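Local structure of GH127 beta-L-arabinofuranoside (Geobacillus stearothermophilus, 4QK0) at residues H265-R268 / A269-Y273; R161-L164 / D165-K169; Y26-V29 / V30-E33; Y429-S433 / D434-V438; R544-A547 / G548-A551. The protein probably hydrolyses beta-L-arabinofuranosidic bonds, as a bacterial member of glycoside hydrolase family 127. One frame throughout, in Å; residues are numbered along the deposited sequence.

Along the chain the order is interaction 3, 2, 1, 4 and 5. All five are local contacts, and no two touch. Interactions 1, 2 and 3 lie on three separate helices of the GH127 catalytic domain, 266-283, 162-177 and 22-42. Their centres are about 26 to 28 Å apart. Interaction 1 is buried, and of the five it lies nearest the chain's centre, about 11 Å away. Interaction 4 is a beta hairpin, its nearest atoms about 12 Å from interaction 3. Interaction 5 leads into strand 549-554 of the C-terminal domain. Its centre is about 51 Å from that of interaction 2. The enzyme thus joins a helical catalytic domain to beta-rich C-terminal parts.

Interaction 1: residues H265-R268 / A269-Y273; sequences HAVR and ALYMY
The Tyr-271 ring carries the methyl CG1 of Val-267 on one face, 3.7 Å above the ring plane and displaced toward the rim. The His-265 ring has Arg-268 NH1 over the centre of one face, 3.2 Å above the plane. At its edge, in plane, ND1 meets the backbone N of Arg-268. These residues form the start of helix 266-283 in the GH127 catalytic domain, whose clan is consistent with an (alpha/alpha)6 barrel. His-265 is the N-cap. Its ND1 accepts from Arg-268 N in a straight but weak bond of 3.3 Å, with 174° at the hydrogen. NE2 is bonded to Glu-317, so both ring nitrogens have partners and the ring is fixed in rotation. Arg-268 runs extended from CG to NE, and its NE reaches Gly-190 O.

Val-267 and Tyr-271 lie one turn apart, side by side. CG1 of Val-267 is placed opposite the backbone N (chi1 -174°), which brings it over the tyrosine ring in a CH-pi contact. Val-267, Leu-270 and Tyr-271 also pack on helix 334-350, and Tyr-271 reaches helix 413-422 as well. Two residues further on, Ala-269 O sits 3.0 Å above the plane of the Tyr-273 ring, over its centre. Under the valine-tyrosine pair, Tyr-271 N donates to Val-267 O at 2.9 Å.

Interaction 2: residues R161-L164 / D165-K169; sequences RRFL and DIMCK
A bend at chi2 (77°) folds the Arg-162 side chain over toward Ile-166, and an unusual chi1 (-102°) with a bend at chi3 turns Arg-161 back to Asp-165. In the first pair the guanidinium group of Arg-162 lies flat against the isoleucine. Ile-166 CD1 stands over the centre of one face, 3.7 Å above the plane. CG1 of Ile-166 is 3.6 Å from Arg-162 NH1. The group is also held from outside, because Arg-162 NE makes a salt bridge with Glu-107.

In the second pair the edge of the Arg-161 guanidinium meets the carboxylate. Arg-161 NH1 and Asp-165 OD1 form a salt bridge at 2.5 Å, a length too short to be taken literally. The two flat groups are nearly coplanar, with only 12° between their planes. Asp-165 lies near the start of helix 162-177, where a negative charge may be favoured by the helix end.

Further round, Phe-163 and Met-167 lie side by side and point the same way. Met-167 is modelled as selenomethionine. Its CG is 3.6 Å from Phe-163 CE1, and its SE is 5.2 Å from the ring centroid, in an oblique approach. This Met-aromatic pair packs on helix 140-158, and Phe-163 also on helix 96-112. Leu-164 and Cys-168 contact helix 194-205.

All three side-chain pairs are four residues apart. The i to i+4 salt bridge and Met-aromatic contact are typical of an alpha-helix, here the beginning of helix 162-177 in the catalytic domain.

Interaction 3: residues Y26-V29 / V30-E33; sequences YIDV and VRHE
Val-30 leans on the carbonyl groups of the preceding turn. Its methyl CG2 is 3.4 Å from Tyr-26 O, and its CB lies 3.6 Å from Ile-27 O. CG2 sits beside the backbone N, opposite the carbonyl carbon, while CG1 points opposite the backbone N (chi1 168°). This turns one methyl back onto the oxygen that also accepts from Val-30 N. The bond from Val-30 N to Tyr-26 O measures 2.8 Å. Val-30 also packs against Ala-418 and Ile-421 of helix 413-422.

Val-29 takes part mainly through its backbone. Its O accepts from Glu-33 N at 2.9 Å. Glu-33 CB rests 3.4 Å from the same oxygen.

Both segments belong to helix 22-42 in the catalytic domain. The helix widens to a pi-type turn at 30-33.

Asp-28 faces Arg-31 without a salt bridge. Asp-28 OD1 and Arg-31 NH1 are 4.1 Å apart, at the guanidinium edge, and the two planes are 57° apart. The guanidinium is drawn elsewhere: Arg-31 NH2 bonds Leu-89 O and Thr-92 OG1. The same NH1 also comes within 3.7 Å of Ile-27 CG2, obliquely. The charges of Asp-28 and Arg-31 may still attract at this distance. The backbone O of Asp-28 accepts from His-32 N at 2.9 Å.

Interaction 4: residues Y429-S433 / D434-V438; sequences YLQTS and DALFV
Leu-430 and Phe-437 form the hydrogen-bonded pair of an antiparallel beta hairpin. Leu-430 N donates to Phe-437 O at 3.0 Å, and Phe-437 N returns a bond of 2.9 Å to Leu-430 O. Toward the turn, Thr-432 N bonds Ala-435 O. CB of Thr-432 meets the edge of the Phe-437 ring, 4.1 Å from CE2.

Tyr-429 and Val-438 are a non-hydrogen-bonded pair and lie side by side. Val-438 CG2 sits at the tyrosine ring edge, 4.0 Å from CD1. Gln-431 crosses Leu-436 at about a right angle, with OE1 3.7 Å from Leu-436 CD2. A bend at chi2 (66°) curls the Gln-431 amide back toward the turn. Its NE2 donates to Thr-432 O at 2.7 Å, in the carbonyl plane and on a lone pair. OE1 is held by Thr-448 OG1, so the amide is gripped at both ends. Tyr-429 OH bonds Ser-444 OG and Gln-459 NE2.

The face with Tyr-429, Gln-431, Leu-436 and Val-438 packs on strands 444-450 and 453-461. Leu-430 and Phe-437 touch Met-352. Strand 436-438 pairs in parallel with strand 479-486.

Interaction 5: residues R544-A547 / G548-A551; sequences RANA and GKVA
Lys-549 folds back over the residues that precede it. Its CB lies 3.4 Å from Asn-546 O, the oxygen that also accepts from Lys-549 N. CG is next to Ala-547 O, at 3.7 Å. CD has two oxygens on one side, Ala-545 O at 3.8 Å and Asn-546 OD1 at 4.2 Å. CE comes nearer to Ala-545 O, at 3.3 Å. The chain is extended up to CE, and the bend at chi4 (-78°) carries NZ on past Ala-545 O, beyond bonding distance of it. Lys-549 and Asn-546 cross at about a right angle. Asn-546 OD1 accepts from Asn-327 ND2.

The backbone here is a type II beta turn from Asn-546 to Lys-549. It leads out of a short 3-10 segment into strand 549-554 of the C-terminal domain. Gly-548 takes the third position with a positive phi of 72°, which favours glycine. The closing bond, Lys-549 N to Asn-546 O, is 2.9 Å long.

A water bridges the ends of the turn. It donates to Asn-546 O and to Lys-549 O, at 2.8 Å each. Asn-546 O thus receives two hydrogen bonds, one from the backbone and one from the water. Lys-549 O is also bonded by Lys-538 NZ, and Gly-548 and Val-550 pair with strand 641-647. Arg-544 reaches the second subunit, where it forms a salt bridge with Glu-640 and a cation-pi contact with Trp-388 of that subunit.

Interaction 1: residues H265-R268 / A269-Y273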
loop_
_atom_site.group_PDB
_atom_site.type_symbol
_atom_site.label_atom_id
_atom_site.label_comp_id
_atom_site.label_asym_id
_atom_site.label_seq_id
_atom_site.Cartn_x
_atom_site.Cartn_y
_atom_site.Cartn_z
ATOM N N HIS A 265 7.785 9.853 12.608
ATOM C CA HIS A 265 7.147 10.957 11.891
ATOM C C HIS A 265 8.210 11.882 11.317
ATOM O O HIS A 265 9.101 12.331 12.055
ATOM C CB HIS A 265 6.263 11.708 12.907
ATOM C CG HIS A 265 5.367 12.712 12.292
ATOM N ND1 HIS A 265 5.789 13.981 11.968
ATOM C CD2 HIS A 265 4.067 12.636 11.915
ATOM C CE1 HIS A 265 4.793 14.634 11.395
ATOM N NE2 HIS A 265 3.742 13.835 11.345
ATOM N N ALA A 266 8.103 12.202 10.025
ATOM C CA ALA A 266 9.155 12.847 9.328
ATOM C C ALA A 266 9.363 14.301 9.705
ATOM O O ALA A 266 10.507 14.717 9.799
ATOM C CB ALA A 266 8.990 12.738 7.841
ATOM N N VAL A 267 8.286 15.076 9.889
ATOM C CA VAL A 267 8.440 16.471 10.250
ATOM C C VAL A 267 9.043 16.585 11.650
ATOM O O VAL A 267 9.965 17.366 11.877
ATOM C CB VAL A 267 7.107 17.232 10.224
ATOM C CG1 VAL A 267 7.351 18.693 10.473
ATOM C CG2 VAL A 267 6.404 17.087 8.856
ATOM N N ARG A 268 8.536 15.800 12.571
ATOM C CA ARG A 268 9.056 15.732 13.911
ATOM C C ARG A 268 10.566 15.460 13.866
ATOM O O ARG A 268 11.375 16.168 14.512
ATOM C CB ARG A 268 8.386 14.641 14.712
ATOM C CG ARG A 268 7.030 15.013 15.258
ATOM C CD ARG A 268 6.383 13.849 16.040
ATOM N NE ARG A 268 5.153 14.228 16.714
ATOM C CZ ARG A 268 3.992 14.458 16.103
ATOM N NH1 ARG A 268 3.884 14.321 14.805
ATOM N NH2 ARG A 268 2.956 14.878 16.803
ATOM N N ALA A 269 10.968 14.474 13.079
ATOM C CA ALA A 269 12.365 14.099 13.025
ATOM C C ALA A 269 13.219 15.249 12.513
ATOM O O ALA A 269 14.314 15.497 13.040
ATOM C CB ALA A 269 12.562 12.864 12.145
ATOM N N LEU A 270 12.783 15.861 11.424
ATOM C CA LEU A 270 13.615 16.835 10.783
ATOM C C LEU A 270 13.696 18.140 11.615
ATOM O O LEU A 270 14.721 18.782 11.593
ATOM C CB LEU A 270 13.118 17.131 9.393
ATOM C CG LEU A 270 13.188 15.970 8.388
ATOM C CD1 LEU A 270 12.560 16.404 7.104
ATOM C CD2 LEU A 270 14.557 15.494 8.089
ATOM N N TYR A 271 12.637 18.487 12.335
ATOM C CA TYR A 271 12.713 19.589 13.270
ATOM C C TYR A 271 13.724 19.291 14.394
ATOM O O TYR A 271 14.460 20.165 14.835
ATOM C CB TYR A 271 11.352 19.894 13.888
ATOM C CG TYR A 271 10.383 20.668 13.057
ATOM C CD1 TYR A 271 10.648 21.020 11.742
ATOM C CD2 TYR A 271 9.158 21.083 13.608
ATOM C CE1 TYR A 271 9.719 21.747 10.968
ATOM C CE2 TYR A 271 8.224 21.780 12.827
ATOM C CZ TYR A 271 8.504 22.103 11.514
ATOM O OH TYR A 271 7.592 22.813 10.742
HETATM N N MSE A 272 13.755 18.051 14.839
HETATM C CA MSE A 272 14.691 17.640 15.857
HETATM C C MSE A 272 16.087 17.722 15.314
HETATM O O MSE A 272 16.973 18.281 15.963
HETATM C CB MSE A 272 14.447 16.245 16.381
HETATM C CG MSE A 272 15.322 15.900 17.601
HETATM SE SE MSE A 272 14.967 14.079 18.214
HETATM C CE MSE A 272 15.747 13.239 16.628
ATOM N N TYR A 273 16.303 17.226 14.114
ATOM C CA TYR A 273 17.631 17.272 13.551
ATOM C C TYR A 273 18.078 18.677 13.356
ATOM O O TYR A 273 19.283 18.981 13.418
ATOM C CB TYR A 273 17.739 16.516 12.232
ATOM C CG TYR A 273 17.220 15.057 12.261
ATOM C CD1 TYR A 273 17.205 14.302 13.413
ATOM C CD2 TYR A 273 16.745 14.471 11.092
ATOM C CE1 TYR A 273 16.751 12.991 13.409
ATOM C CE2 TYR A 273 16.293 13.155 11.086
ATOM C CZ TYR A 273 16.283 12.430 12.243
ATOM O OH TYR A 273 15.822 11.140 12.189
#

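Interaction 2: residues R161-L164 / D165-K169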
loop_
_atom_site.group_PDB
_atom_site.type_symbol
_atom_site.label_atom_id
_atom_site.label_comp_id
_atom_site.label_asym_id
_atom_site.label_seq_id
_atom_site.Cartn_x
_atom_site.Cartn_y
_atom_site.Cartn_z
ATOM N N ARG A 161 9.551 45.180 19.234
ATOM C CA ARG A 161 9.962 44.225 20.232
ATOM C C ARG A 161 8.832 43.643 21.054
ATOM O O ARG A 161 9.053 42.737 21.865
ATOM C CB ARG A 161 10.754 45.030 21.324
ATOM C CG ARG A 161 12.255 44.978 21.358
ATOM C CD ARG A 161 12.793 45.175 22.766
ATOM N NE ARG A 161 14.015 44.380 22.865
ATOM C CZ ARG A 161 14.066 43.115 23.278
ATOM N NH1 ARG A 161 12.970 42.510 23.699
ATOM N NH2 ARG A 161 15.220 42.452 23.287
ATOM N N ARG A 162 7.670 44.248 20.971
ATOM C CA ARG A 162 6.547 43.828 21.792
ATOM C C ARG A 162 6.321 42.284 21.774
ATOM O O ARG A 162 6.197 41.643 22.815
ATOM C CB ARG A 162 5.304 44.573 21.295
ATOM C CG ARG A 162 4.037 44.249 22.026
ATOM C CD ARG A 162 3.956 44.929 23.373
ATOM N NE ARG A 162 2.661 44.541 23.932
ATOM C CZ ARG A 162 2.463 43.784 25.016
ATOM N NH1 ARG A 162 3.465 43.338 25.752
ATOM N NH2 ARG A 162 1.222 43.487 25.374
ATOM N N PHE A 163 6.317 41.698 20.581
ATOM C CA PHE A 163 5.988 40.266 20.440
ATOM C C PHE A 163 7.157 39.489 21.041
ATOM O O PHE A 163 6.987 38.562 21.827
ATOM C CB PHE A 163 5.734 39.961 18.958
ATOM C CG PHE A 163 5.152 38.568 18.657
ATOM C CD1 PHE A 163 4.708 37.695 19.653
ATOM C CD2 PHE A 163 5.023 38.163 17.310
ATOM C CE1 PHE A 163 4.172 36.447 19.308
ATOM C CE2 PHE A 163 4.507 36.934 16.985
ATOM C CZ PHE A 163 4.071 36.069 17.982
ATOM N N LEU A 164 8.356 39.930 20.718
ATOM C CA LEU A 164 9.547 39.344 21.335
ATOM C C LEU A 164 9.540 39.365 22.865
ATOM O O LEU A 164 9.883 38.361 23.492
ATOM C CB LEU A 164 10.801 40.052 20.826
ATOM C CG LEU A 164 12.133 39.405 21.223
ATOM C CD1 LEU A 164 12.196 38.028 20.602
ATOM C CD2 LEU A 164 13.289 40.256 20.745
ATOM N N ASP A 165 9.075 40.479 23.455
ATOM C CA ASP A 165 8.980 40.581 24.907
ATOM C C ASP A 165 8.003 39.596 25.494
ATOM O O ASP A 165 8.278 38.949 26.477
ATOM C CB ASP A 165 8.607 42.017 25.319
ATOM C CG ASP A 165 9.775 43.009 25.120
ATOM O OD1 ASP A 165 10.940 42.579 25.213
ATOM O OD2 ASP A 165 9.534 44.209 24.846
ATOM N N ILE A 166 6.839 39.504 24.885
ATOM C CA ILE A 166 5.823 38.530 25.284
ATOM C C ILE A 166 6.404 37.111 25.251
ATOM O O ILE A 166 6.242 36.360 26.216
ATOM C CB ILE A 166 4.619 38.643 24.309
ATOM C CG1 ILE A 166 3.870 39.967 24.569
ATOM C CG2 ILE A 166 3.698 37.436 24.410
ATOM C CD1 ILE A 166 2.924 40.383 23.429
HETATM N N MSE A 167 7.052 36.757 24.150
HETATM C CA MSE A 167 7.533 35.401 23.986
HETATM C C MSE A 167 8.720 35.080 24.895
HETATM O O MSE A 167 8.898 33.924 25.275
HETATM C CB MSE A 167 7.801 35.132 22.515
HETATM C CG MSE A 167 6.496 35.166 21.682
HETATM SE SE MSE A 167 5.000 34.199 22.522
HETATM C CE MSE A 167 5.897 32.486 22.715
ATOM N N CYS A 168 9.530 36.086 25.263
ATOM C CA CYS A 168 10.606 35.859 26.250
ATOM C C CYS A 168 10.045 35.567 27.591
ATOM O O CYS A 168 10.624 34.776 28.347
ATOM C CB CYS A 168 11.547 37.075 26.355
ATOM S SG CYS A 168 12.702 37.256 24.988
ATOM N N LYS A 169 8.906 36.179 27.933
ATOM C CA LYS A 169 8.256 35.858 29.204
ATOM C C LYS A 169 7.813 34.401 29.218
ATOM O O LYS A 169 8.000 33.700 30.203
ATOM C CB LYS A 169 7.041 36.748 29.483
ATOM C CG LYS A 169 7.376 38.067 30.137
ATOM C CD LYS A 169 6.204 39.067 30.178
ATOM C CE LYS A 169 5.497 39.046 31.509
ATOM N NZ LYS A 169 4.835 37.741 31.806
#

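Interaction 3: residues Y26-V29 / V30-E33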
loop_
_atom_site.group_PDB
_atom_site.type_symbol
_atom_site.label_atom_id
_atom_site.label_comp_id
_atom_site.label_asym_id
_atom_site.label_seq_id
_atom_site.Cartn_x
_atom_site.Cartn_y
_atom_site.Cartn_z
ATOM N N TYR A 26 6.464 33.696 -7.001
ATOM C CA TYR A 26 5.913 32.936 -5.853
ATOM C C TYR A 26 5.656 33.817 -4.651
ATOM O O TYR A 26 4.644 33.682 -3.934
ATOM C CB TYR A 26 6.849 31.779 -5.458
ATOM C CG TYR A 26 6.696 30.510 -6.297
ATOM C CD1 TYR A 26 5.579 29.708 -6.156
ATOM C CD2 TYR A 26 7.678 30.095 -7.159
ATOM C CE1 TYR A 26 5.414 28.551 -6.896
ATOM C CE2 TYR A 26 7.538 28.918 -7.882
ATOM C CZ TYR A 26 6.364 28.150 -7.729
ATOM O OH TYR A 26 6.184 27.014 -8.448
ATOM N N ILE A 27 6.569 34.742 -4.415
ATOM C CA ILE A 27 6.378 35.704 -3.311
ATOM C C ILE A 27 5.155 36.562 -3.535
ATOM O O ILE A 27 4.386 36.782 -2.621
ATOM C CB ILE A 27 7.640 36.569 -3.101
ATOM C CG1 ILE A 27 8.758 35.647 -2.638
ATOM C CG2 ILE A 27 7.398 37.655 -2.069
ATOM C CD1 ILE A 27 9.943 36.353 -2.052
ATOM N N ASP A 28 4.971 37.021 -4.749
ATOM C CA ASP A 28 3.780 37.787 -5.087
ATOM C C ASP A 28 2.522 37.011 -4.853
ATOM O O ASP A 28 1.532 37.561 -4.351
ATOM C CB ASP A 28 3.831 38.284 -6.539
ATOM C CG ASP A 28 4.944 39.353 -6.754
ATOM O OD1 ASP A 28 5.390 39.967 -5.749
ATOM O OD2 ASP A 28 5.378 39.588 -7.925
ATOM N N VAL A 29 2.545 35.728 -5.222
ATOM C CA VAL A 29 1.398 34.854 -4.953
ATOM C C VAL A 29 1.164 34.714 -3.466
ATOM O O VAL A 29 0.013 34.764 -2.987
ATOM C CB VAL A 29 1.586 33.473 -5.612
ATOM C CG1 VAL A 29 0.622 32.467 -5.033
ATOM C CG2 VAL A 29 1.378 33.594 -7.118
ATOM N N VAL A 30 2.222 34.495 -2.700
ATOM C CA VAL A 30 2.026 34.396 -1.241
ATOM C C VAL A 30 1.456 35.681 -0.657
ATOM O O VAL A 30 0.590 35.654 0.228
ATOM C CB VAL A 30 3.377 34.054 -0.538
ATOM C CG1 VAL A 30 3.280 34.236 0.967
ATOM C CG2 VAL A 30 3.774 32.634 -0.813
ATOM N N ARG A 31 1.953 36.818 -1.151
ATOM C CA ARG A 31 1.557 38.127 -0.619
ATOM C C ARG A 31 0.130 38.486 -0.973
ATOM O O ARG A 31 -0.607 38.991 -0.119
ATOM C CB ARG A 31 2.505 39.238 -1.129
ATOM C CG ARG A 31 2.142 40.655 -0.593
ATOM C CD ARG A 31 3.110 41.711 -1.105
ATOM N NE ARG A 31 4.269 41.672 -0.231
ATOM C CZ ARG A 31 5.490 41.303 -0.565
ATOM N NH1 ARG A 31 5.786 40.985 -1.809
ATOM N NH2 ARG A 31 6.422 41.292 0.370
ATOM N N HIS A 32 -0.269 38.233 -2.220
ATOM C CA HIS A 32 -1.590 38.692 -2.668
ATOM C C HIS A 32 -2.691 37.668 -2.538
ATOM O O HIS A 32 -3.814 38.048 -2.317
ATOM C CB HIS A 32 -1.511 39.228 -4.081
ATOM C CG HIS A 32 -0.603 40.406 -4.192
ATOM N ND1 HIS A 32 0.466 40.453 -5.066
ATOM C CD2 HIS A 32 -0.553 41.556 -3.471
ATOM C CE1 HIS A 32 1.111 41.597 -4.906
ATOM N NE2 HIS A 32 0.516 42.283 -3.942
ATOM N N GLU A 33 -2.376 36.376 -2.603
ATOM C CA GLU A 33 -3.390 35.323 -2.495
ATOM C C GLU A 33 -3.310 34.539 -1.192
ATOM O O GLU A 33 -4.288 34.448 -0.454
ATOM C CB GLU A 33 -3.253 34.369 -3.692
ATOM C CG GLU A 33 -4.091 33.099 -3.576
ATOM C CD GLU A 33 -5.597 33.385 -3.513
ATOM O OE1 GLU A 33 -6.312 32.731 -2.699
ATOM O OE2 GLU A 33 -6.055 34.264 -4.300
#

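Interaction 4: residues Y429-S433 / D434-V438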
loop_
_atom_site.group_PDB
_atom_site.type_symbol
_atom_site.label_atom_id
_atom_site.label_comp_id
_atom_site.label_asym_id
_atom_site.label_seq_id
_atom_site.Cartn_x
_atom_site.Cartn_y
_atom_site.Cartn_z
ATOM N N TYR A 429 22.377 33.356 0.370
ATOM C CA TYR A 429 23.772 33.744 0.742
ATOM C C TYR A 429 24.036 33.439 2.187
ATOM O O TYR A 429 23.112 33.385 2.986
ATOM C CB TYR A 429 24.022 35.261 0.518
ATOM C CG TYR A 429 23.742 35.774 -0.900
ATOM C CD1 TYR A 429 24.657 35.611 -1.931
ATOM C CD2 TYR A 429 22.570 36.442 -1.180
ATOM C CE1 TYR A 429 24.383 36.069 -3.209
ATOM C CE2 TYR A 429 22.302 36.915 -2.452
ATOM C CZ TYR A 429 23.203 36.721 -3.459
ATOM O OH TYR A 429 22.902 37.208 -4.739
ATOM N N LEU A 430 25.285 33.193 2.522
ATOM C CA LEU A 430 25.708 33.159 3.930
ATOM C C LEU A 430 27.012 33.972 4.094
ATOM O O LEU A 430 28.039 33.653 3.482
ATOM C CB LEU A 430 25.927 31.734 4.402
ATOM C CG LEU A 430 26.431 31.620 5.835
ATOM C CD1 LEU A 430 25.368 32.005 6.862
ATOM C CD2 LEU A 430 26.933 30.203 6.099
ATOM N N GLN A 431 26.948 34.994 4.946
ATOM C CA GLN A 431 28.105 35.806 5.302
ATOM C C GLN A 431 28.761 35.187 6.509
ATOM O O GLN A 431 28.160 35.041 7.549
ATOM C CB GLN A 431 27.723 37.252 5.644
ATOM C CG GLN A 431 28.915 38.137 6.015
ATOM C CD GLN A 431 29.807 38.326 4.834
ATOM O OE1 GLN A 431 29.430 39.014 3.886
ATOM N NE2 GLN A 431 30.972 37.660 4.836
ATOM N N THR A 432 30.006 34.807 6.341
ATOM C CA THR A 432 30.854 34.350 7.410
ATOM C C THR A 432 32.067 35.307 7.512
ATOM O O THR A 432 32.217 36.200 6.665
ATOM C CB THR A 432 31.180 32.908 7.040
ATOM O OG1 THR A 432 30.355 32.071 7.832
ATOM C CG2 THR A 432 32.575 32.542 7.214
ATOM N N SER A 433 32.888 35.205 8.564
ATOM C CA SER A 433 34.093 36.072 8.656
ATOM C C SER A 433 35.171 35.550 7.705
ATOM O O SER A 433 35.962 36.301 7.185
ATOM C CB SER A 433 34.620 36.147 10.086
ATOM O OG SER A 433 35.163 34.903 10.483
ATOM N N ASP A 434 35.161 34.247 7.474
ATOM C CA ASP A 434 35.973 33.609 6.449
ATOM C C ASP A 434 35.617 33.901 4.971
ATOM O O ASP A 434 36.510 33.810 4.135
ATOM C CB ASP A 434 35.907 32.080 6.597
ATOM C CG ASP A 434 36.607 31.548 7.872
ATOM O OD1 ASP A 434 37.111 32.357 8.708
ATOM O OD2 ASP A 434 36.659 30.291 7.992
ATOM N N ALA A 435 34.352 34.214 4.645
ATOM C CA ALA A 435 33.897 34.240 3.251
ATOM C C ALA A 435 32.456 34.704 3.069
ATOM O O ALA A 435 31.646 34.640 3.998
ATOM C CB ALA A 435 34.047 32.847 2.668
ATOM N N LEU A 436 32.127 35.194 1.882
ATOM C CA LEU A 436 30.720 35.314 1.464
ATOM C C LEU A 436 30.382 34.099 0.551
ATOM O O LEU A 436 31.041 33.873 -0.481
ATOM C CB LEU A 436 30.480 36.629 0.755
ATOM C CG LEU A 436 29.048 37.141 0.516
ATOM C CD1 LEU A 436 28.596 36.854 -0.875
ATOM C CD2 LEU A 436 28.019 36.628 1.501
ATOM N N PHE A 437 29.433 33.277 1.002
ATOM C CA PHE A 437 29.011 32.029 0.298
ATOM C C PHE A 437 27.741 32.273 -0.502
ATOM O O PHE A 437 26.831 32.915 0.007
ATOM C CB PHE A 437 28.761 30.879 1.271
ATOM C CG PHE A 437 30.004 30.380 1.936
ATOM C CD1 PHE A 437 30.819 29.499 1.298
ATOM C CD2 PHE A 437 30.381 30.871 3.166
ATOM C CE1 PHE A 437 31.982 29.072 1.886
ATOM C CE2 PHE A 437 31.538 30.443 3.790
ATOM C CZ PHE A 437 32.354 29.547 3.138
ATOM N N VAL A 438 27.745 31.832 -1.766
ATOM C CA VAL A 438 26.553 31.803 -2.612
ATOM C C VAL A 438 26.046 30.346 -2.660
ATOM O O VAL A 438 26.722 29.463 -3.208
ATOM C CB VAL A 438 26.862 32.305 -4.021
ATOM C CG1 VAL A 438 25.583 32.451 -4.828
ATOM C CG2 VAL A 438 27.523 33.673 -3.929
#

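Interaction 5: residues R544-A547 / G548-A551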
loop_
_atom_site.group_PDB
_atom_site.type_symbol
_atom_site.label_atom_id
_atom_site.label_comp_id
_atom_site.label_asym_id
_atom_site.label_seq_id
_atom_site.Cartn_x
_atom_site.Cartn_y
_atom_site.Cartn_z
ATOM N N ARG A 544 14.090 -0.722 -4.630
ATOM C CA ARG A 544 13.319 -1.703 -5.317
ATOM C C ARG A 544 12.223 -1.102 -6.181
ATOM O O ARG A 544 12.031 -1.565 -7.276
ATOM C CB ARG A 544 12.789 -2.720 -4.294
ATOM C CG ARG A 544 14.064 -3.451 -3.860
ATOM C CD ARG A 544 14.191 -4.413 -2.708
ATOM N NE ARG A 544 15.624 -4.502 -2.455
ATOM C CZ ARG A 544 16.241 -5.391 -1.697
ATOM N NH1 ARG A 544 15.622 -6.398 -1.152
ATOM N NH2 ARG A 544 17.543 -5.302 -1.562
ATOM N N ALA A 545 11.593 -0.038 -5.717
ATOM C CA ALA A 545 10.531 0.603 -6.473
ATOM C C ALA A 545 10.997 1.097 -7.815
ATOM O O ALA A 545 10.196 1.248 -8.671
ATOM C CB ALA A 545 9.968 1.760 -5.673
ATOM N N ASN A 546 12.299 1.327 -8.009
ATOM C CA ASN A 546 12.795 1.945 -9.235
ATOM C C ASN A 546 13.639 1.080 -10.116
ATOM O O ASN A 546 14.221 1.546 -11.093
ATOM C CB ASN A 546 13.452 3.263 -8.902
ATOM C CG ASN A 546 12.488 4.223 -8.218
ATOM O OD1 ASN A 546 11.283 4.268 -8.565
ATOM N ND2 ASN A 546 12.978 4.990 -7.258
ATOM N N ALA A 547 13.670 -0.214 -9.794
ATOM C CA ALA A 547 14.306 -1.232 -10.627
ATOM C C ALA A 547 13.695 -1.136 -12.006
ATOM O O ALA A 547 12.484 -1.076 -12.117
ATOM C CB ALA A 547 14.030 -2.602 -10.054
ATOM N N GLY A 548 14.536 -1.021 -13.027
ATOM C CA GLY A 548 14.080 -0.864 -14.401
ATOM C C GLY A 548 13.466 0.476 -14.780
ATOM O O GLY A 548 12.807 0.583 -15.826
ATOM N N LYS A 549 13.626 1.479 -13.925
ATOM C CA LYS A 549 13.017 2.776 -14.166
ATOM C C LYS A 549 14.029 3.868 -14.180
ATOM O O LYS A 549 15.095 3.705 -13.650
ATOM C CB LYS A 549 11.972 3.099 -13.150
ATOM C CG LYS A 549 10.869 2.080 -13.062
ATOM C CD LYS A 549 9.802 2.692 -12.159
ATOM C CE LYS A 549 8.826 1.691 -11.598
ATOM N NZ LYS A 549 7.842 1.349 -12.636
ATOM N N VAL A 550 13.657 4.999 -14.774
ATOM C CA VAL A 550 14.545 6.128 -14.974
ATOM C C VAL A 550 13.731 7.400 -14.791
ATOM O O VAL A 550 12.518 7.398 -15.022
ATOM C CB VAL A 550 15.172 6.051 -16.365
ATOM C CG1 VAL A 550 14.147 6.305 -17.434
ATOM C CG2 VAL A 550 16.300 7.035 -16.532
ATOM N N ALA A 551 14.379 8.449 -14.279
ATOM C CA ALA A 551 13.739 9.746 -14.066
ATOM C C ALA A 551 14.473 10.723 -14.899
ATOM O O ALA A 551 15.694 10.639 -15.081
ATOM C CB ALA A 551 13.768 10.161 -12.606
HETATM O O HOH W 1 16.364 3.338 -11.150
#